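PDB 4CZW: Pab-dependent poly(a)-specific ribonuclease subunit PAN2 from Neurospora crassa, which acts as the catalytic subunit of the Pan2-Pan3 deadenylation complex, shortening the poly(A) tails of mRNA by exonucleolytic cleavage to 5'-AMP. Local coordinates for residues V332-S336 with P337-H341; L378-A382 with A383-P387; E620-N624 with G625-D629. All coordinates share one frame; numbering follows the deposited sequence.

In the fold
Following the chain, interaction 1 closes a hairpin between strands 321-334 and 339-347, interaction 2 folds the loop after helix 374-377 back onto the start of strand 385-394, and interaction 3 turns helix 604-623 into helix 627-634. The three lie in series and neither nest nor cross. Interactions 1 and 2 belong to the USP-like pseudo-hydrolase scaffold and meet in one mixed sheet: strands 321-334 and 385-394 are neighbours, Glu-333 N probably bonds to Trp-384 O, and Val-332 packs on the Trp-384 indole. Interaction 3 stands apart at the last two modelled helices, its centre about 59 Å from that of interaction 1 and 61 Å from that of interaction 2.

Interaction 1: residues V332-S336 with P337-H341; sequences VETKS and PQKSH
Val-332 and His-341 form an antiparallel hydrogen-bonded pair, with Val-332 N donating to His-341 O at 2.9 Å and His-341 N returning a bond to Val-332 O. The same Val-332 oxygen also receives a CA-H...O contact from Ser-340. The two side chains project to one face of the sheet, where the imidazole approaches the valine through CE1, 4.1 Å from Val-332 CB. Thr-334 and Lys-339 project to this face as well and run side by side, Thr-334 CB lying 4.0 Å from Lys-339 CG. The Val-332/His-341 pair belongs to the beta hairpin of strands 321-334 and 339-347 in the USP-like domain; nearer the turn, the bond from Lys-339 N to Thr-334 O is weak, at 3.5 Å. Thr-334 O is met more directly by Gln-338 CA, 3.2 Å away, in a nearly straight CA-H...O contact (172° at the hydrogen). A cis peptide between Ser-336 and Pro-337 lies within the reversal. Glu-333, extended beyond CG, runs beside Gln-338 with the carboxylate and amide planes almost perpendicular (88°); Glu-333 OE1 and Gln-338 NE2 remain 4.0 Å apart, too far for a hydrogen bond. Farther out, Asn-365 OD1 holds NE2 of the His-341 ring by a hydrogen bond, Ile-15 packs against both His-341 and Lys-339, and Val-332 rests on Ala-9 and Trp-384.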
ATOM      1  N   VAL A 332     -11.375  10.789 -13.697  1.00 47.62           N
ATOM      2  CA  VAL A 332     -11.828  10.529 -15.059  1.00 37.97           C
ATOM      3  C   VAL A 332     -13.347  10.418 -15.121  1.00 42.47           C
ATOM      4  O   VAL A 332     -13.938   9.526 -14.514  1.00 51.65           O
ATOM      5  CB  VAL A 332     -11.203   9.241 -15.625  1.00 36.99           C
ATOM      6  CG1 VAL A 332     -11.771   8.938 -17.002  1.00 39.32           C
ATOM      7  CG2 VAL A 332      -9.687   9.365 -15.680  1.00 35.76           C
ATOM      8  N   GLU A 333     -13.973  11.328 -15.861  1.00 48.02           N
ATOM      9  CA  GLU A 333     -15.426  11.347 -15.987  1.00 56.53           C
ATOM     10  C   GLU A 333     -15.901  10.584 -17.218  1.00 53.92           C
ATOM     11  O   GLU A 333     -15.230  10.567 -18.250  1.00 54.55           O
ATOM     12  CB  GLU A 333     -15.940  12.788 -16.045  1.00 54.90           C
ATOM     13  CG  GLU A 333     -15.637  13.618 -14.811  1.00 61.37           C
ATOM     14  CD  GLU A 333     -16.186  15.027 -14.911  1.00 85.57           C
ATOM     15  OE1 GLU A 333     -16.872  15.329 -15.910  1.00 81.92           O
ATOM     16  OE2 GLU A 333     -15.931  15.835 -13.992  1.00 84.23           O
ATOM     17  N   THR A 334     -17.062   9.949 -17.100  1.00 77.49           N
ATOM     18  CA  THR A 334     -17.696   9.278 -18.229  1.00 82.34           C
ATOM     19  C   THR A 334     -19.039   9.945 -18.505  1.00 96.81           C
ATOM     20  O   THR A 334     -19.819  10.170 -17.582  1.00 94.38           O
ATOM     21  CB  THR A 334     -17.899   7.775 -17.959  1.00 80.37           C
ATOM     22  OG1 THR A 334     -16.645   7.179 -17.605  1.00 81.76           O
ATOM     23  CG2 THR A 334     -18.458   7.080 -19.191  1.00103.69           C
ATOM     24  N   LYS A 335     -19.307  10.266 -19.768  1.00112.05           N
ATOM     25  CA  LYS A 335     -20.497  11.038 -20.119  1.00113.82           C
ATOM     26  C   LYS A 335     -21.789  10.271 -19.868  1.00121.56           C
ATOM     27  O   LYS A 335     -22.740  10.808 -19.294  1.00128.44           O
ATOM     28  CB  LYS A 335     -20.453  11.479 -21.586  1.00104.96           C
ATOM     29  CG  LYS A 335     -21.575  12.449 -21.941  1.00106.89           C
ATOM     30  CD  LYS A 335     -21.752  12.629 -23.443  1.00104.37           C
ATOM     31  CE  LYS A 335     -20.714  13.567 -24.035  1.00 85.81           C
ATOM     32  NZ  LYS A 335     -21.021  13.882 -25.459  1.00 74.63           N
ATOM     33  N   SER A 336     -21.820   9.017 -20.306  1.00121.44           N
ATOM     34  CA  SER A 336     -23.021   8.198 -20.197  1.00129.10           C
ATOM     35  C   SER A 336     -22.682   6.726 -19.973  1.00136.92           C
ATOM     36  O   SER A 336     -22.035   6.097 -20.813  1.00136.43           O
ATOM     37  CB  SER A 336     -23.885   8.357 -21.446  1.00123.92           C
ATOM     38  OG  SER A 336     -24.429   9.665 -21.517  1.00127.90           O
ATOM     39  N   PRO A 337     -23.112   6.176 -18.824  1.00130.34           N
ATOM     40  CA  PRO A 337     -23.822   6.909 -17.768  1.00118.49           C
ATOM     41  C   PRO A 337     -22.881   7.758 -16.915  1.00115.57           C
ATOM     42  O   PRO A 337     -21.755   7.342 -16.643  1.00111.69           O
ATOM     43  CB  PRO A 337     -24.462   5.793 -16.938  1.00113.41           C
ATOM     44  CG  PRO A 337     -23.557   4.632 -17.127  1.00115.76           C
ATOM     45  CD  PRO A 337     -23.025   4.734 -18.532  1.00124.09           C
ATOM     46  N   GLN A 338     -23.345   8.935 -16.505  1.00112.35           N
ATOM     47  CA  GLN A 338     -22.492   9.887 -15.800  1.00105.11           C
ATOM     48  C   GLN A 338     -21.987   9.336 -14.469  1.00103.22           C
ATOM     49  O   GLN A 338     -22.760   8.847 -13.640  1.00106.15           O
ATOM     50  CB  GLN A 338     -23.236  11.208 -15.584  1.00102.85           C
ATOM     51  CG  GLN A 338     -22.448  12.439 -16.013  1.00110.61           C
ATOM     52  CD  GLN A 338     -21.570  12.995 -14.909  1.00129.35           C
ATOM     53  OE1 GLN A 338     -21.969  13.040 -13.745  1.00138.22           O
ATOM     54  NE2 GLN A 338     -20.367  13.427 -15.271  1.00114.35           N
ATOM     55  N   LYS A 339     -20.669   9.411 -14.297  1.00102.87           N
ATOM     56  CA  LYS A 339     -19.982   8.911 -13.108  1.00 96.01           C
ATOM     57  C   LYS A 339     -18.573   9.480 -13.021  1.00 87.63           C
ATOM     58  O   LYS A 339     -18.281  10.528 -13.605  1.00118.69           O
ATOM     59  CB  LYS A 339     -19.912   7.382 -13.112  1.00 89.79           C
ATOM     60  CG  LYS A 339     -19.291   6.766 -14.371  1.00 90.07           C
ATOM     61  CD  LYS A 339     -19.061   5.265 -14.202  1.00 99.33           C
ATOM     62  CE  LYS A 339     -19.280   4.503 -15.505  1.00111.59           C
ATOM     63  NZ  LYS A 339     -19.489   3.048 -15.244  1.00111.41           N
ATOM     64  N   SER A 340     -17.706   8.773 -12.298  1.00 61.00           N
ATOM     65  CA  SER A 340     -16.294   9.134 -12.186  1.00 52.45           C
ATOM     66  C   SER A 340     -15.511   8.024 -11.485  1.00 50.72           C
ATOM     67  O   SER A 340     -16.042   7.339 -10.615  1.00 56.97           O
ATOM     68  CB  SER A 340     -16.124  10.466 -11.433  1.00 46.67           C
ATOM     69  OG  SER A 340     -16.598  10.382 -10.100  1.00 82.82           O
ATOM     70  N   HIS A 341     -14.254   7.836 -11.875  1.00 42.59           N
ATOM     71  CA  HIS A 341     -13.348   6.964 -11.130  1.00 48.09           C
ATOM     72  C   HIS A 341     -11.930   7.505 -11.261  1.00 41.04           C
ATOM     73  O   HIS A 341     -11.676   8.397 -12.072  1.00 41.83           O
ATOM     74  CB  HIS A 341     -13.425   5.512 -11.616  1.00 48.60           C
ATOM     75  CG  HIS A 341     -12.477   5.193 -12.730  1.00 46.71           C
ATOM     76  ND1 HIS A 341     -12.666   5.647 -14.017  1.00 46.41           N
ATOM     77  CD2 HIS A 341     -11.338   4.462 -12.750  1.00 41.04           C
ATOM     78  CE1 HIS A 341     -11.680   5.212 -14.781  1.00 42.50           C
ATOM     79  NE2 HIS A 341     -10.862   4.490 -14.038  1.00 48.39           N
TER

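Interaction 2: residues L378-A382 with A383-P387; sequences LTFNA and AWKMP
Phe-380 and Pro-387 make the apolar centre, the proline lying over one face of the phenyl ring. Pro-387 CD sits 3.9 Å from the ring centroid in a CH-pi contact displaced toward the rim, closest to Phe-380 CD1, while Pro-387 CB reaches CE1. The selenomethionine Met-386 curls back so that its CE methyl lies 4.0 Å from Phe-380 CB and also meets the backbone of Asn-381. A second CH-pi contact flanks this core: Asn-381 CB stands over the five-membered ring of Trp-384, 4.1 Å from its centroid, with Lys-385 CB above the same indole face. The backbone here forms a classic beta bulge, Trp-384 and Lys-385 both facing Asn-381. Lys-385 N bonds to Asn-381 O, and Asn-381 N bonds in return to Lys-385 O. With CG anti to the backbone N (chi1 -165°), Asn-381 carries its OD1 to Ala-383 N, a 2.8 Å hydrogen bond across the turn. The Lys-385 chain is fully extended, and NZ gives a 2.8 Å bond to Thr-379 O; Ser-4 OG and Tyr-13 OH also bond this ammonium group. Arg-6 O takes the Trp-384 NE1 bond. Around the contact, helix 276-282 packs on Met-386 and Pro-387 through Trp-282, while strand 321-334 packs on Lys-385 through Val-330 and on Pro-387 through Thr-328.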
ATOM      1  N   LEU A 378       1.150  14.817 -18.575  1.00 43.81           N
ATOM      2  CA  LEU A 378       1.005  16.210 -18.169  1.00 39.02           C
ATOM      3  C   LEU A 378      -0.043  16.930 -19.011  1.00 42.21           C
ATOM      4  O   LEU A 378      -0.089  18.160 -19.042  1.00 46.98           O
ATOM      5  CB  LEU A 378       2.350  16.934 -18.261  1.00 34.20           C
ATOM      6  CG  LEU A 378       3.474  16.353 -17.401  1.00 41.82           C
ATOM      7  CD1 LEU A 378       4.752  17.163 -17.557  1.00 34.41           C
ATOM      8  CD2 LEU A 378       3.052  16.282 -15.942  1.00 43.08           C
ATOM      9  N   THR A 379      -0.879  16.157 -19.696  1.00 42.08           N
ATOM     10  CA  THR A 379      -1.979  16.719 -20.474  1.00 42.11           C
ATOM     11  C   THR A 379      -3.303  16.465 -19.766  1.00 44.86           C
ATOM     12  O   THR A 379      -3.587  15.343 -19.348  1.00 45.91           O
ATOM     13  CB  THR A 379      -2.039  16.124 -21.894  1.00 46.99           C
ATOM     14  OG1 THR A 379      -0.782  16.324 -22.553  1.00 55.53           O
ATOM     15  CG2 THR A 379      -3.142  16.788 -22.707  1.00 39.47           C
ATOM     16  N   PHE A 380      -4.112  17.510 -19.632  1.00 41.53           N
ATOM     17  CA  PHE A 380      -5.405  17.388 -18.972  1.00 40.22           C
ATOM     18  C   PHE A 380      -6.530  17.916 -19.859  1.00 37.29           C
ATOM     19  O   PHE A 380      -6.315  18.785 -20.703  1.00 36.52           O
ATOM     20  CB  PHE A 380      -5.389  18.121 -17.629  1.00 38.71           C
ATOM     21  CG  PHE A 380      -4.350  17.605 -16.674  1.00 44.57           C
ATOM     22  CD1 PHE A 380      -4.551  16.420 -15.986  1.00 43.52           C
ATOM     23  CD2 PHE A 380      -3.169  18.301 -16.469  1.00 46.47           C
ATOM     24  CE1 PHE A 380      -3.596  15.939 -15.107  1.00 39.88           C
ATOM     25  CE2 PHE A 380      -2.211  17.826 -15.591  1.00 45.89           C
ATOM     26  CZ  PHE A 380      -2.424  16.643 -14.911  1.00 43.38           C
ATOM     27  N   ASN A 381      -7.727  17.375 -19.664  1.00 40.17           N
ATOM     28  CA  ASN A 381      -8.873  17.712 -20.496  1.00 38.14           C
ATOM     29  C   ASN A 381     -10.027  18.231 -19.646  1.00 44.04           C
ATOM     30  O   ASN A 381     -10.464  17.568 -18.707  1.00 44.49           O
ATOM     31  CB  ASN A 381      -9.311  16.488 -21.304  1.00 36.85           C
ATOM     32  CG  ASN A 381     -10.248  16.839 -22.447  1.00 39.50           C
ATOM     33  OD1 ASN A 381     -11.209  17.588 -22.274  1.00 44.76           O
ATOM     34  ND2 ASN A 381      -9.970  16.294 -23.624  1.00 46.76           N
ATOM     35  N   ALA A 382     -10.527  19.415 -19.988  1.00 40.31           N
ATOM     36  CA  ALA A 382     -11.586  20.061 -19.216  1.00 39.76           C
ATOM     37  C   ALA A 382     -12.899  19.282 -19.258  1.00 47.14           C
ATOM     38  O   ALA A 382     -13.801  19.529 -18.459  1.00 50.75           O
ATOM     39  CB  ALA A 382     -11.808  21.480 -19.718  1.00 42.24           C
ATOM     40  N   ALA A 383     -12.996  18.342 -20.191  1.00 48.35           N
ATOM     41  CA  ALA A 383     -14.227  17.588 -20.392  1.00 38.13           C
ATOM     42  C   ALA A 383     -14.317  16.361 -19.490  1.00 46.00           C
ATOM     43  O   ALA A 383     -15.403  16.007 -19.030  1.00 45.50           O
ATOM     44  CB  ALA A 383     -14.355  17.176 -21.846  1.00 44.56           C
ATOM     45  N   TRP A 384     -13.183  15.714 -19.231  1.00 41.94           N
ATOM     46  CA  TRP A 384     -13.202  14.456 -18.491  1.00 39.84           C
ATOM     47  C   TRP A 384     -11.946  14.166 -17.664  1.00 39.54           C
ATOM     48  O   TRP A 384     -11.998  13.379 -16.718  1.00 45.81           O
ATOM     49  CB  TRP A 384     -13.447  13.294 -19.460  1.00 43.09           C
ATOM     50  CG  TRP A 384     -12.408  13.157 -20.536  1.00 37.50           C
ATOM     51  CD1 TRP A 384     -12.403  13.766 -21.757  1.00 39.03           C
ATOM     52  CD2 TRP A 384     -11.226  12.348 -20.487  1.00 37.74           C
ATOM     53  NE1 TRP A 384     -11.289  13.391 -22.470  1.00 40.08           N
ATOM     54  CE2 TRP A 384     -10.550  12.521 -21.712  1.00 40.14           C
ATOM     55  CE3 TRP A 384     -10.672  11.498 -19.526  1.00 32.66           C
ATOM     56  CZ2 TRP A 384      -9.351  11.874 -22.000  1.00 40.67           C
ATOM     57  CZ3 TRP A 384      -9.482  10.857 -19.814  1.00 36.54           C
ATOM     58  CH2 TRP A 384      -8.833  11.049 -21.040  1.00 42.34           C
ATOM     59  N   LYS A 385     -10.821  14.790 -18.004  1.00 41.89           N
ATOM     60  CA  LYS A 385      -9.571  14.483 -17.309  1.00 35.88           C
ATOM     61  C   LYS A 385      -9.043  15.652 -16.481  1.00 44.91           C
ATOM     62  O   LYS A 385      -8.497  16.612 -17.024  1.00 41.89           O
ATOM     63  CB  LYS A 385      -8.501  14.038 -18.308  1.00 35.46           C
ATOM     64  CG  LYS A 385      -7.275  13.431 -17.646  1.00 32.02           C
ATOM     65  CD  LYS A 385      -6.159  13.172 -18.638  1.00 30.44           C
ATOM     66  CE  LYS A 385      -4.919  12.649 -17.937  1.00 33.86           C
ATOM     67  NZ  LYS A 385      -3.756  12.579 -18.858  1.00 43.07           N
HETATM   68  N   MSE A 386      -9.189  15.549 -15.162  1.00 43.22           N
HETATM   69  CA  MSE A 386      -8.741  16.597 -14.251  1.00 38.29           C
HETATM   70  C   MSE A 386      -7.977  16.029 -13.053  1.00 41.62           C
HETATM   71  O   MSE A 386      -8.377  15.018 -12.477  1.00 40.70           O
HETATM   72  CB  MSE A 386      -9.934  17.423 -13.765  1.00 43.26           C
HETATM   73  CG  MSE A 386     -10.415  18.464 -14.763  1.00 48.21           C
HETATM   74 SE   MSE A 386      -9.163  19.952 -14.913  1.00 57.45          SE
HETATM   75  CE  MSE A 386      -8.840  19.909 -16.833  1.00 40.03           C
ATOM     76  N   PRO A 387      -6.872  16.689 -12.674  1.00 39.18           N
ATOM     77  CA  PRO A 387      -6.042  16.258 -11.545  1.00 41.52           C
ATOM     78  C   PRO A 387      -6.697  16.546 -10.196  1.00 38.81           C
ATOM     79  O   PRO A 387      -7.351  17.576 -10.035  1.00 37.53           O
ATOM     80  CB  PRO A 387      -4.767  17.085 -11.718  1.00 40.37           C
ATOM     81  CG  PRO A 387      -5.232  18.327 -12.387  1.00 39.22           C
ATOM     82  CD  PRO A 387      -6.341  17.907 -13.313  1.00 42.28           C
TER

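Interaction 3: residues E620-N624 with G625-D629; sequences EFMAN and GSFHD
A chi1 of 177° turns the Phe-627 ring away from its own backbone nitrogen and lays it alongside Met-622, a selenomethionine whose folded chain brings SE against the ring. This Met-aromatic contact bridges a tight turn through Gly-625 that joins helix 604-623, which carries the probable catalytic metal ligand Asp-607 near its start, to helix 627-634. SE approaches obliquely, 4.3 Å from the ring centroid and nearest to Phe-627 CD2. Phe-621 meets Phe-627 through its CB, which lies 3.7 Å from Phe-627 CB and near the edge of that ring; Tyr-618 also meets the Phe-627 ring, edge-to-face. Gly-625 leaves helical geometry with a positive phi (72°), and beyond it Ser-626 N bonds back to Phe-621 O at 2.9 Å, with a weaker bond to the same oxygen from Phe-627 N. In Asn-624 a chi1 of 57° turns the amide toward Ser-626. The serine hydroxyl donates to Asn-624 OD1, and Ser-626 N adds a weak bond to that atom. With an alanine here, Asn-624 OD1 would probably lose its hydroxyl donor, leaving the weak bond from the backbone N of this residue and an amide freer to turn. In the hydroxyl bond, Ser-626 OG approaches Asn-624 OD1 from well outside the amide carbonyl plane.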
ATOM      1  N   GLU A 620      12.384 -38.113  -3.923  1.00 47.07           N
ATOM      2  CA  GLU A 620      12.788 -39.506  -4.075  1.00 45.96           C
ATOM      3  C   GLU A 620      12.658 -39.958  -5.525  1.00 50.98           C
ATOM      4  O   GLU A 620      13.530 -40.654  -6.045  1.00 37.02           O
ATOM      5  CB  GLU A 620      11.953 -40.412  -3.166  1.00 48.15           C
ATOM      6  CG  GLU A 620      12.125 -40.129  -1.683  1.00 64.51           C
ATOM      7  CD  GLU A 620      11.220 -40.985  -0.819  1.00 67.33           C
ATOM      8  OE1 GLU A 620      10.619 -41.942  -1.354  1.00 65.66           O
ATOM      9  OE2 GLU A 620      11.107 -40.702   0.392  1.00 55.68           O
ATOM     10  N   PHE A 621      11.567 -39.556  -6.169  1.00 36.03           N
ATOM     11  CA  PHE A 621      11.298 -39.943  -7.551  1.00 38.01           C
ATOM     12  C   PHE A 621      12.316 -39.335  -8.511  1.00 43.53           C
ATOM     13  O   PHE A 621      12.751 -39.987  -9.461  1.00 47.69           O
ATOM     14  CB  PHE A 621       9.880 -39.525  -7.957  1.00 42.02           C
ATOM     15  CG  PHE A 621       8.795 -40.199  -7.164  1.00 39.11           C
ATOM     16  CD1 PHE A 621       9.039 -41.385  -6.492  1.00 32.04           C
ATOM     17  CD2 PHE A 621       7.527 -39.644  -7.093  1.00 37.89           C
ATOM     18  CE1 PHE A 621       8.040 -42.004  -5.761  1.00 31.51           C
ATOM     19  CE2 PHE A 621       6.525 -40.257  -6.366  1.00 46.44           C
ATOM     20  CZ  PHE A 621       6.782 -41.440  -5.699  1.00 46.54           C
HETATM   21  N   MSE A 622      12.693 -38.086  -8.259  1.00 37.89           N
HETATM   22  CA  MSE A 622      13.678 -37.400  -9.089  1.00 48.94           C
HETATM   23  C   MSE A 622      15.066 -37.998  -8.905  1.00 46.58           C
HETATM   24  O   MSE A 622      15.850 -38.077  -9.850  1.00 41.48           O
HETATM   25  CB  MSE A 622      13.709 -35.904  -8.764  1.00 42.04           C
HETATM   26  CG  MSE A 622      12.446 -35.155  -9.144  1.00 42.36           C
HETATM   27 SE   MSE A 622      12.269 -34.866 -11.065  1.00 53.77          SE
HETATM   28  CE  MSE A 622      13.641 -33.500 -11.295  1.00 43.90           C
ATOM     29  N   ALA A 623      15.361 -38.422  -7.681  1.00 41.17           N
ATOM     30  CA  ALA A 623      16.679 -38.944  -7.346  1.00 40.41           C
ATOM     31  C   ALA A 623      16.936 -40.310  -7.979  1.00 49.35           C
ATOM     32  O   ALA A 623      18.030 -40.565  -8.479  1.00 49.63           O
ATOM     33  CB  ALA A 623      16.848 -39.021  -5.838  1.00 34.24           C
ATOM     34  N   ASN A 624      15.935 -41.185  -7.958  1.00 47.07           N
ATOM     35  CA  ASN A 624      16.098 -42.524  -8.520  1.00 42.62           C
ATOM     36  C   ASN A 624      15.645 -42.606  -9.976  1.00 42.37           C
ATOM     37  O   ASN A 624      15.677 -43.674 -10.586  1.00 61.26           O
ATOM     38  CB  ASN A 624      15.351 -43.562  -7.672  1.00 35.80           C
ATOM     39  CG  ASN A 624      13.869 -43.253  -7.521  1.00 38.83           C
ATOM     40  OD1 ASN A 624      13.245 -42.663  -8.403  1.00 41.34           O
ATOM     41  ND2 ASN A 624      13.298 -43.658  -6.392  1.00 37.45           N
ATOM     42  N   GLY A 625      15.218 -41.472 -10.525  1.00 45.51           N
ATOM     43  CA  GLY A 625      14.858 -41.384 -11.928  1.00 46.65           C
ATOM     44  C   GLY A 625      13.559 -42.072 -12.305  1.00 48.60           C
ATOM     45  O   GLY A 625      13.384 -42.491 -13.449  1.00 52.94           O
ATOM     46  N   SER A 626      12.641 -42.179 -11.351  1.00 40.54           N
ATOM     47  CA  SER A 626      11.367 -42.843 -11.604  1.00 40.89           C
ATOM     48  C   SER A 626      10.212 -41.850 -11.710  1.00 49.22           C
ATOM     49  O   SER A 626       9.058 -42.248 -11.849  1.00 50.56           O
ATOM     50  CB  SER A 626      11.070 -43.866 -10.507  1.00 45.26           C
ATOM     51  OG  SER A 626      10.938 -43.238  -9.244  1.00 47.34           O
ATOM     52  N   PHE A 627      10.527 -40.558 -11.653  1.00 46.74           N
ATOM     53  CA  PHE A 627       9.495 -39.524 -11.646  1.00 45.34           C
ATOM     54  C   PHE A 627       8.704 -39.469 -12.950  1.00 46.79           C
ATOM     55  O   PHE A 627       7.494 -39.240 -12.935  1.00 54.24           O
ATOM     56  CB  PHE A 627      10.107 -38.151 -11.364  1.00 49.82           C
ATOM     57  CG  PHE A 627       9.109 -37.029 -11.412  1.00 48.91           C
ATOM     58  CD1 PHE A 627       8.143 -36.903 -10.428  1.00 43.30           C
ATOM     59  CD2 PHE A 627       9.130 -36.106 -12.445  1.00 43.77           C
ATOM     60  CE1 PHE A 627       7.218 -35.878 -10.470  1.00 41.09           C
ATOM     61  CE2 PHE A 627       8.208 -35.077 -12.493  1.00 47.54           C
ATOM     62  CZ  PHE A 627       7.252 -34.964 -11.503  1.00 44.65           C
ATOM     63  N   HIS A 628       9.388 -39.668 -14.072  1.00 52.64           N
ATOM     64  CA  HIS A 628       8.729 -39.648 -15.374  1.00 52.64           C
ATOM     65  C   HIS A 628       7.666 -40.735 -15.467  1.00 56.72           C
ATOM     66  O   HIS A 628       6.566 -40.499 -15.965  1.00 55.13           O
ATOM     67  CB  HIS A 628       9.748 -39.818 -16.502  1.00 53.19           C
ATOM     68  CG  HIS A 628       9.127 -39.982 -17.854  1.00 62.91           C
ATOM     69  ND1 HIS A 628       8.500 -38.949 -18.516  1.00 73.32           N
ATOM     70  CD2 HIS A 628       9.028 -41.062 -18.665  1.00 61.25           C
ATOM     71  CE1 HIS A 628       8.047 -39.384 -19.679  1.00 78.28           C
ATOM     72  NE2 HIS A 628       8.354 -40.663 -19.793  1.00 83.16           N
ATOM     73  N   ASP A 629       8.003 -41.925 -14.980  1.00 53.27           N
ATOM     74  CA  ASP A 629       7.080 -43.052 -15.001  1.00 52.68           C
ATOM     75  C   ASP A 629       5.891 -42.813 -14.077  1.00 51.19           C
ATOM     76  O   ASP A 629       4.756 -43.151 -14.412  1.00 52.09           O
ATOM     77  CB  ASP A 629       7.805 -44.340 -14.608  1.00 55.70           C
ATOM     78  CG  ASP A 629       8.902 -44.712 -15.587  1.00 69.88           C
ATOM     79  OD1 ASP A 629       8.738 -44.443 -16.796  1.00 55.77           O
ATOM     80  OD2 ASP A 629       9.929 -45.272 -15.148  1.00 64.61           O
TER